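PDB 3EUW: Myo-inositol dehydrogenase from Corynebacterium glutamicum, which probably catalyses the NAD+-dependent oxidation of myo-inositol at its 2-position. Local coordinates for residues A251-H263 against Q270-Y282. Numbering follows the deposited sequence.
Sequences AADNIRPTTVRKH and QADPIFNFFLERY
The two-stranded antiparallel hairpin of 260-263 and 270-271 pairs K262 with Q270. K262 N donates to Q270 O at 2.8 Å, and Q270 N returns a bond to K262 O at 3.0 Å. D272 OD2 takes a weak bond from T258 N at 3.2 Å, and waters at OD1 join it to T258 OG1 and V260 O. Further in, F275 N bonds I255 O at 3.1 Å, with an N-H...O angle of 167°. The ring of F275 has R256 C and P257 N over one face and E280 CB over the other. I255 CG2 meets it at CE2, 3.7 Å away.

This hairpin follows strand 248-252 after the loop 253-259. That strand is outermost in the mixed sheet within this chain, and a second subunit extends it. R261 NE forms a salt bridge with D253 of that subunit, K262 NZ one with its E142, and R261 NH2 one with E269 of a third. At the base of the arm, I255 CD1 lies over the centre of the R281 guanidinium, 3.6 Å from CZ. One water joins R281 NH2 to D253 O. A second bonds N254 OD1 and I255 N and meets R281 NE only weakly; N254 OD1 also accepts from Q239 N. D128 takes R281 NH1. I274 CD1 reaches N254 CG at 3.4 Å.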
loop_
_atom_site.group_PDB
_atom_site.type_symbol
_atom_site.label_atom_id
_atom_site.label_comp_id
_atom_site.label_asym_id
_atom_site.label_seq_id
_atom_site.Cartn_x
_atom_site.Cartn_y
_atom_site.Cartn_z
ATOM N N ALA A 251 -10.369 -0.148 8.389
ATOM C CA ALA A 251 -9.764 -1.463 8.422
ATOM C C ALA A 251 -8.340 -1.343 8.940
ATOM O O ALA A 251 -7.705 -0.302 8.765
ATOM C CB ALA A 251 -9.776 -2.088 7.022
ATOM N N ALA A 252 -7.864 -2.403 9.588
ATOM C CA ALA A 252 -6.521 -2.448 10.129
ATOM C C ALA A 252 -5.712 -3.507 9.396
ATOM O O ALA A 252 -6.149 -4.644 9.251
ATOM C CB ALA A 252 -6.552 -2.763 11.630
ATOM N N ASP A 253 -4.532 -3.109 8.927
ATOM C CA ASP A 253 -3.637 -4.008 8.216
ATOM C C ASP A 253 -2.822 -4.768 9.239
ATOM O O ASP A 253 -2.899 -4.504 10.445
ATOM C CB ASP A 253 -2.649 -3.231 7.329
ATOM C CG ASP A 253 -3.315 -2.520 6.166
ATOM O OD1 ASP A 253 -4.123 -3.151 5.449
ATOM O OD2 ASP A 253 -3.008 -1.322 5.957
ATOM N N ASN A 254 -2.017 -5.700 8.743
ATOM C CA ASN A 254 -1.134 -6.476 9.588
ATOM C C ASN A 254 0.112 -5.643 9.829
ATOM O O ASN A 254 0.318 -4.627 9.169
ATOM C CB ASN A 254 -0.770 -7.790 8.908
ATOM C CG ASN A 254 -1.837 -8.852 9.102
ATOM O OD1 ASN A 254 -2.215 -9.154 10.236
ATOM N ND2 ASN A 254 -2.324 -9.427 8.002
ATOM N N ILE A 255 0.940 -6.072 10.775
ATOM C CA ILE A 255 2.159 -5.351 11.099
ATOM C C ILE A 255 3.399 -6.167 10.772
ATOM O O ILE A 255 3.448 -7.378 10.997
ATOM C CB ILE A 255 2.188 -4.953 12.602
ATOM C CG1 ILE A 255 0.965 -4.085 12.931
ATOM C CG2 ILE A 255 3.475 -4.203 12.923
ATOM C CD1 ILE A 255 0.930 -3.571 14.380
ATOM N N ARG A 256 4.403 -5.475 10.243
ATOM C CA ARG A 256 5.671 -6.075 9.855
ATOM C C ARG A 256 6.787 -5.475 10.708
ATOM O O ARG A 256 6.620 -4.400 11.282
ATOM C CB ARG A 256 5.925 -5.795 8.365
ATOM C CG ARG A 256 4.911 -6.464 7.443
ATOM C CD ARG A 256 4.899 -5.870 6.044
ATOM N NE ARG A 256 4.013 -4.707 5.967
ATOM C CZ ARG A 256 4.411 -3.465 5.700
ATOM N NH1 ARG A 256 5.692 -3.198 5.476
ATOM N NH2 ARG A 256 3.519 -2.480 5.662
ATOM N N PRO A 257 7.941 -6.163 10.805
ATOM C CA PRO A 257 9.055 -5.643 11.612
ATOM C C PRO A 257 9.758 -4.400 11.042
ATOM O O PRO A 257 10.382 -3.652 11.789
ATOM C CB PRO A 257 9.996 -6.850 11.733
ATOM C CG PRO A 257 9.775 -7.589 10.448
ATOM C CD PRO A 257 8.265 -7.494 10.248
ATOM N N THR A 258 9.656 -4.185 9.730
ATOM C CA THR A 258 10.278 -3.025 9.084
ATOM C C THR A 258 9.348 -2.534 7.982
ATOM O O THR A 258 8.435 -3.253 7.575
ATOM C CB THR A 258 11.643 -3.372 8.409
ATOM O OG1 THR A 258 11.403 -4.091 7.190
ATOM C CG2 THR A 258 12.520 -4.221 9.323
ATOM N N THR A 259 9.583 -1.320 7.491
ATOM C CA THR A 259 8.764 -0.762 6.417
ATOM C C THR A 259 9.435 -1.011 5.062
ATOM O O THR A 259 9.117 -0.350 4.075
ATOM C CB THR A 259 8.586 0.762 6.569
ATOM O OG1 THR A 259 9.874 1.391 6.560
ATOM C CG2 THR A 259 7.855 1.102 7.858
ATOM N N VAL A 260 10.363 -1.962 5.017
ATOM C CA VAL A 260 11.086 -2.258 3.787
ATOM C C VAL A 260 10.292 -2.966 2.693
ATOM O O VAL A 260 9.536 -3.899 2.948
ATOM C CB VAL A 260 12.353 -3.107 4.069
ATOM C CG1 VAL A 260 13.132 -3.340 2.774
ATOM C CG2 VAL A 260 13.229 -2.410 5.087
ATOM N N ARG A 261 10.479 -2.502 1.463
ATOM C CA ARG A 261 9.826 -3.097 0.303
ATOM C C ARG A 261 10.852 -3.310 -0.798
ATOM O O ARG A 261 11.671 -2.433 -1.073
ATOM C CB ARG A 261 8.705 -2.198 -0.206
ATOM C CG ARG A 261 7.466 -2.231 0.666
ATOM C CD ARG A 261 6.459 -1.191 0.221
ATOM N NE ARG A 261 5.286 -1.184 1.085
ATOM C CZ ARG A 261 4.323 -2.094 1.036
ATOM N NH1 ARG A 261 4.393 -3.086 0.154
ATOM N NH2 ARG A 261 3.294 -2.012 1.870
ATOM N N LYS A 262 10.812 -4.482 -1.421
ATOM C CA LYS A 262 11.742 -4.800 -2.492
ATOM C C LYS A 262 11.022 -4.872 -3.836
ATOM O O LYS A 262 9.884 -5.345 -3.927
ATOM C CB LYS A 262 12.454 -6.127 -2.212
ATOM C CG LYS A 262 13.516 -6.452 -3.253
ATOM C CD LYS A 262 14.375 -7.653 -2.885
ATOM C CE LYS A 262 13.599 -8.947 -2.977
ATOM N NZ LYS A 262 14.460 -10.111 -2.644
ATOM N N HIS A 263 11.689 -4.389 -4.873
ATOM C CA HIS A 263 11.129 -4.406 -6.215
ATOM C C HIS A 263 12.176 -4.929 -7.180
ATOM O O HIS A 263 13.273 -4.394 -7.254
ATOM C CB HIS A 263 10.714 -2.999 -6.645
ATOM C CG HIS A 263 9.880 -2.275 -5.634
ATOM N ND1 HIS A 263 10.404 -1.774 -4.460
ATOM C CD2 HIS A 263 8.569 -1.939 -5.635
ATOM C CE1 HIS A 263 9.452 -1.155 -3.785
ATOM N NE2 HIS A 263 8.329 -1.240 -4.476
ATOM N N GLN A 270 7.353 -5.915 -2.454
ATOM C CA GLN A 270 7.622 -7.044 -1.564
ATOM C C GLN A 270 7.941 -6.559 -0.153
ATOM O O GLN A 270 8.944 -5.892 0.069
ATOM C CB GLN A 270 8.787 -7.872 -2.090
ATOM C CG GLN A 270 8.549 -8.472 -3.466
ATOM C CD GLN A 270 9.634 -9.457 -3.839
ATOM O OE1 GLN A 270 9.823 -10.462 -3.162
ATOM N NE2 GLN A 270 10.362 -9.169 -4.912
ATOM N N ALA A 271 7.079 -6.891 0.800
ATOM C CA ALA A 271 7.281 -6.480 2.184
ATOM C C ALA A 271 7.670 -7.694 3.018
ATOM O O ALA A 271 7.574 -8.826 2.540
ATOM C CB ALA A 271 6.007 -5.838 2.727
ATOM N N ASP A 272 8.125 -7.466 4.251
ATOM C CA ASP A 272 8.505 -8.578 5.116
ATOM C C ASP A 272 7.288 -9.423 5.467
ATOM O O ASP A 272 6.141 -8.963 5.379
ATOM C CB ASP A 272 9.074 -8.123 6.474
ATOM C CG ASP A 272 10.128 -7.035 6.373
ATOM O OD1 ASP A 272 10.982 -7.075 5.463
ATOM O OD2 ASP A 272 10.108 -6.147 7.250
ATOM N N PRO A 273 7.526 -10.686 5.850
ATOM C CA PRO A 273 6.405 -11.535 6.237
ATOM C C PRO A 273 5.942 -10.785 7.495
ATOM O O PRO A 273 6.744 -10.082 8.124
ATOM C CB PRO A 273 7.085 -12.862 6.584
ATOM C CG PRO A 273 8.251 -12.892 5.646
ATOM C CD PRO A 273 8.767 -11.470 5.727
ATOM N N ILE A 274 4.681 -10.909 7.871
ATOM C CA ILE A 274 4.221 -10.182 9.045
ATOM C C ILE A 274 4.666 -10.875 10.329
ATOM O O ILE A 274 5.148 -12.002 10.283
ATOM C CB ILE A 274 2.702 -10.043 9.019
ATOM C CG1 ILE A 274 2.038 -11.420 9.165
ATOM C CG2 ILE A 274 2.296 -9.386 7.700
ATOM C CD1 ILE A 274 0.497 -11.364 9.234
ATOM N N PHE A 275 4.518 -10.210 11.471
ATOM C CA PHE A 275 4.921 -10.823 12.734
ATOM C C PHE A 275 4.361 -12.236 12.880
ATOM O O PHE A 275 3.189 -12.497 12.579
ATOM C CB PHE A 275 4.502 -9.963 13.922
ATOM C CG PHE A 275 5.435 -8.825 14.197
ATOM C CD1 PHE A 275 6.807 -9.047 14.288
ATOM C CD2 PHE A 275 4.949 -7.533 14.372
ATOM C CE1 PHE A 275 7.680 -7.997 14.549
ATOM C CE2 PHE A 275 5.811 -6.478 14.635
ATOM C CZ PHE A 275 7.179 -6.708 14.723
ATOM N N ASN A 276 5.215 -13.139 13.346
ATOM C CA ASN A 276 4.865 -14.538 13.500
ATOM C C ASN A 276 4.401 -14.931 14.896
ATOM O O ASN A 276 3.694 -15.919 15.056
ATOM C CB ASN A 276 6.069 -15.407 13.132
ATOM C CG ASN A 276 5.710 -16.872 13.025
ATOM O OD1 ASN A 276 5.195 -17.318 11.997
ATOM N ND2 ASN A 276 5.957 -17.628 14.093
ATOM N N PHE A 277 4.810 -14.167 15.901
ATOM C CA PHE A 277 4.460 -14.480 17.279
ATOM C C PHE A 277 3.535 -13.443 17.907
ATOM O O PHE A 277 3.711 -12.230 17.733
ATOM C CB PHE A 277 5.739 -14.621 18.102
ATOM C CG PHE A 277 6.684 -15.662 17.567
ATOM C CD1 PHE A 277 6.351 -17.016 17.612
ATOM C CD2 PHE A 277 7.902 -15.290 17.003
ATOM C CE1 PHE A 277 7.225 -17.990 17.099
ATOM C CE2 PHE A 277 8.780 -16.254 16.488
ATOM C CZ PHE A 277 8.439 -17.605 16.538
ATOM N N PHE A 278 2.548 -13.931 18.646
ATOM C CA PHE A 278 1.585 -13.046 19.274
ATOM C C PHE A 278 2.250 -12.035 20.199
ATOM O O PHE A 278 1.860 -10.873 20.222
ATOM C CB PHE A 278 0.520 -13.864 20.020
ATOM C CG PHE A 278 1.055 -14.673 21.171
ATOM C CD1 PHE A 278 1.242 -14.091 22.423
ATOM C CD2 PHE A 278 1.378 -16.019 21.000
ATOM C CE1 PHE A 278 1.746 -14.836 23.491
ATOM C CE2 PHE A 278 1.883 -16.775 22.061
ATOM C CZ PHE A 278 2.067 -16.185 23.306
ATOM N N LEU A 279 3.276 -12.465 20.928
ATOM C CA LEU A 279 3.962 -11.577 21.862
ATOM C C LEU A 279 4.543 -10.361 21.152
ATOM O O LEU A 279 4.607 -9.278 21.722
ATOM C CB LEU A 279 5.063 -12.340 22.613
ATOM C CG LEU A 279 6.349 -12.721 21.871
ATOM C CD1 LEU A 279 7.324 -11.550 21.932
ATOM C CD2 LEU A 279 6.984 -13.958 22.512
ATOM N N GLU A 280 4.954 -10.536 19.903
ATOM C CA GLU A 280 5.513 -9.430 19.140
ATOM C C GLU A 280 4.424 -8.542 18.543
ATOM O O GLU A 280 4.508 -7.311 18.593
ATOM C CB GLU A 280 6.385 -9.946 17.996
ATOM C CG GLU A 280 7.583 -10.772 18.396
ATOM C CD GLU A 280 8.445 -11.114 17.188
ATOM O OE1 GLU A 280 7.925 -11.765 16.247
ATOM O OE2 GLU A 280 9.635 -10.725 17.172
ATOM N N ARG A 281 3.416 -9.168 17.952
ATOM C CA ARG A 281 2.329 -8.422 17.338
ATOM C C ARG A 281 1.627 -7.565 18.375
ATOM O O ARG A 281 1.286 -6.420 18.112
ATOM C CB ARG A 281 1.316 -9.378 16.698
ATOM C CG ARG A 281 0.050 -8.683 16.204
ATOM C CD ARG A 281 0.359 -7.591 15.174
ATOM N NE ARG A 281 -0.840 -6.850 14.816
ATOM C CZ ARG A 281 -1.451 -5.973 15.609
ATOM N NH1 ARG A 281 -0.975 -5.707 16.821
ATOM N NH2 ARG A 281 -2.550 -5.366 15.196
ATOM N N TYR A 282 1.441 -8.119 19.568
ATOM C CA TYR A 282 0.740 -7.406 20.617
ATOM C C TYR A 282 1.589 -6.801 21.727
ATOM O O TYR A 282 1.118 -6.622 22.849
ATOM C CB TYR A 282 -0.347 -8.320 21.195
ATOM C CG TYR A 282 -1.438 -8.567 20.180
ATOM C CD1 TYR A 282 -2.130 -7.497 19.612
ATOM C CD2 TYR A 282 -1.741 -9.858 19.740
ATOM C CE1 TYR A 282 -3.091 -7.698 18.630
ATOM C CE2 TYR A 282 -2.705 -10.075 18.755
ATOM C CZ TYR A 282 -3.374 -8.991 18.205
ATOM O OH TYR A 282 -4.315 -9.201 17.229
HETATM O O HOH W 1 -3.004 -6.253 12.523
HETATM O O HOH W 2 -0.408 -8.299 12.110
HETATM O O HOH W 3 8.188 -4.583 5.105
HETATM O O HOH W 4 13.175 -5.881 6.033
HETATM O O HOH W 5 10.946 -6.621 2.872
HETATM O O HOH W 6 12.425 -11.374 -4.925
#